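Local coordinates for quinone oxidoreductase (Thermus thermophilus, PDB 1IZ0), which binds NADPH and probably uses it to reduce quinones, as a member of the zinc-free quinone oxidoreductase branch of the medium-chain dehydrogenases, at residues 113-118 against 258-263. Sequence-based numbering, arbitrary orientation.
Sequences TAYLAL and LGFLLP
Tyr115 carries the whole of the 113-118 side of this contact, meeting Phe260 with its ring and Leu261 with its CB. The aromatic pair is oblique: the ring centroids are 5.0 Å apart and the planes are inclined at 32°. Tyr115 CE2 lies over one face of the Phe260 ring, 3.4 Å from Phe260 CD1 and nearly as close to Phe260 CG. Tyr115 CD2 is 3.6 Å from the same Phe260 CD1. Both side chains hold CG anti to the backbone N (chi1 177° for Tyr115, 175° for Phe260), which sends each ring out from its own helix toward the other helix. The phenol end of Tyr115 lies beside the base of the phenylalanine, Tyr115 OH being 4.1 Å from Phe260 CB.

The aliphatic part is looser. Leu261 turns its forked end to the root of the tyrosine, and its CD1 and CD2 both lie 4.1 Å from Tyr115 CB.

Val145 also packs on Tyr115 and Ala148 on Phe260, so helix 137-148 borders the pair, and Arg264 makes a cation-pi contact with the Phe260 ring. Phe242 and Leu244, which bind NADPH, a ligand absent from this model, have side chains about 8 Å from that of Tyr115. The contact is a buried, apolar helix-helix junction joining helix 108-120 to helix 251-261, set against helix 137-148 of the Rossmann-type nucleotide-binding domain.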
loop_
_atom_site.group_PDB
_atom_site.type_symbol
_atom_site.label_atom_id
_atom_site.label_comp_id
_atom_site.label_asym_id
_atom_site.label_seq_id
_atom_site.Cartn_x
_atom_site.Cartn_y
_atom_site.Cartn_z
ATOM N N THR A 113 -1.251 5.384 1.438
ATOM C CA THR A 113 0.099 5.338 1.991
ATOM C C THR A 113 1.051 6.253 1.229
ATOM O O THR A 113 1.818 7.005 1.830
ATOM C CB THR A 113 0.677 3.910 1.942
ATOM O OG1 THR A 113 -0.045 3.072 2.856
ATOM C CG2 THR A 113 2.155 3.923 2.308
ATOM N N ALA A 114 1.003 6.184 -0.097
ATOM C CA ALA A 114 1.880 7.005 -0.923
ATOM C C ALA A 114 1.591 8.490 -0.758
ATOM O O ALA A 114 2.504 9.289 -0.557
ATOM C CB ALA A 114 1.740 6.612 -2.402
ATOM N N TYR A 115 0.322 8.861 -0.858
ATOM C CA TYR A 115 -0.056 10.261 -0.735
ATOM C C TYR A 115 0.236 10.822 0.654
ATOM O O TYR A 115 0.860 11.877 0.781
ATOM C CB TYR A 115 -1.544 10.448 -1.064
ATOM C CG TYR A 115 -2.021 11.875 -0.891
ATOM C CD1 TYR A 115 -2.519 12.319 0.332
ATOM C CD2 TYR A 115 -1.921 12.797 -1.938
ATOM C CE1 TYR A 115 -2.904 13.650 0.512
ATOM C CE2 TYR A 115 -2.301 14.129 -1.771
ATOM C CZ TYR A 115 -2.788 14.546 -0.544
ATOM O OH TYR A 115 -3.144 15.860 -0.361
ATOM N N LEU A 116 -0.208 10.124 1.696
ATOM C CA LEU A 116 0.023 10.610 3.053
ATOM C C LEU A 116 1.508 10.639 3.404
ATOM O O LEU A 116 1.951 11.459 4.212
ATOM C CB LEU A 116 -0.754 9.761 4.065
ATOM C CG LEU A 116 -2.271 9.992 4.013
ATOM C CD1 LEU A 116 -3.002 8.944 4.838
ATOM C CD2 LEU A 116 -2.586 11.397 4.518
ATOM N N ALA A 117 2.279 9.747 2.795
ATOM C CA ALA A 117 3.711 9.711 3.057
ATOM C C ALA A 117 4.353 10.947 2.418
ATOM O O ALA A 117 5.137 11.653 3.055
ATOM C CB ALA A 117 4.324 8.433 2.481
ATOM N N LEU A 118 4.010 11.210 1.161
ATOM C CA LEU A 118 4.564 12.365 0.465
ATOM C C LEU A 118 4.022 13.656 1.075
ATOM O O LEU A 118 4.769 14.627 1.281
ATOM C CB LEU A 118 4.231 12.286 -1.032
ATOM C CG LEU A 118 4.963 11.172 -1.799
ATOM C CD1 LEU A 118 4.217 10.828 -3.080
ATOM C CD2 LEU A 118 6.397 11.611 -2.099
ATOM N N LEU A 258 -8.418 12.036 0.277
ATOM C CA LEU A 258 -9.443 11.552 -0.639
ATOM C C LEU A 258 -9.877 12.643 -1.597
ATOM O O LEU A 258 -10.243 12.368 -2.738
ATOM C CB LEU A 258 -10.643 11.002 0.135
ATOM C CG LEU A 258 -10.306 9.772 0.989
ATOM C CD1 LEU A 258 -11.592 9.170 1.547
ATOM C CD2 LEU A 258 -9.557 8.739 0.144
ATOM N N GLY A 259 -9.820 13.885 -1.139
ATOM C CA GLY A 259 -10.205 14.992 -1.994
ATOM C C GLY A 259 -9.241 15.116 -3.153
ATOM O O GLY A 259 -9.557 15.705 -4.188
ATOM N N PHE A 260 -8.053 14.552 -2.988
ATOM C CA PHE A 260 -7.045 14.615 -4.037
ATOM C C PHE A 260 -6.991 13.337 -4.859
ATOM O O PHE A 260 -6.841 13.384 -6.077
ATOM C CB PHE A 260 -5.677 14.895 -3.417
ATOM C CG PHE A 260 -4.546 14.873 -4.405
ATOM C CD1 PHE A 260 -3.933 13.678 -4.755
ATOM C CD2 PHE A 260 -4.093 16.050 -4.984
ATOM C CE1 PHE A 260 -2.885 13.651 -5.665
ATOM C CE2 PHE A 260 -3.045 16.033 -5.897
ATOM C CZ PHE A 260 -2.439 14.827 -6.236
ATOM N N LEU A 261 -7.123 12.200 -4.185
ATOM C CA LEU A 261 -7.062 10.900 -4.842
ATOM C C LEU A 261 -8.320 10.462 -5.607
ATOM O O LEU A 261 -8.224 10.015 -6.752
ATOM C CB LEU A 261 -6.704 9.832 -3.805
ATOM C CG LEU A 261 -5.336 9.968 -3.125
ATOM C CD1 LEU A 261 -5.242 8.979 -1.966
ATOM C CD2 LEU A 261 -4.224 9.724 -4.129
ATOM N N LEU A 262 -9.492 10.582 -4.983
ATOM C CA LEU A 262 -10.739 10.159 -5.622
ATOM C C LEU A 262 -11.046 10.762 -6.992
ATOM O O LEU A 262 -11.389 10.038 -7.927
ATOM C CB LEU A 262 -11.922 10.404 -4.688
ATOM C CG LEU A 262 -11.951 9.518 -3.446
ATOM C CD1 LEU A 262 -13.266 9.739 -2.706
ATOM C CD2 LEU A 262 -11.802 8.060 -3.855
ATOM N N PRO A 263 -10.942 12.090 -7.134
ATOM C CA PRO A 263 -11.239 12.638 -8.463
ATOM C C PRO A 263 -10.286 12.101 -9.530
ATOM O O PRO A 263 -10.534 12.250 -10.724
ATOM C CB PRO A 263 -11.077 14.150 -8.264
ATOM C CG PRO A 263 -11.449 14.340 -6.805
ATOM C CD PRO A 263 -10.749 13.164 -6.144
#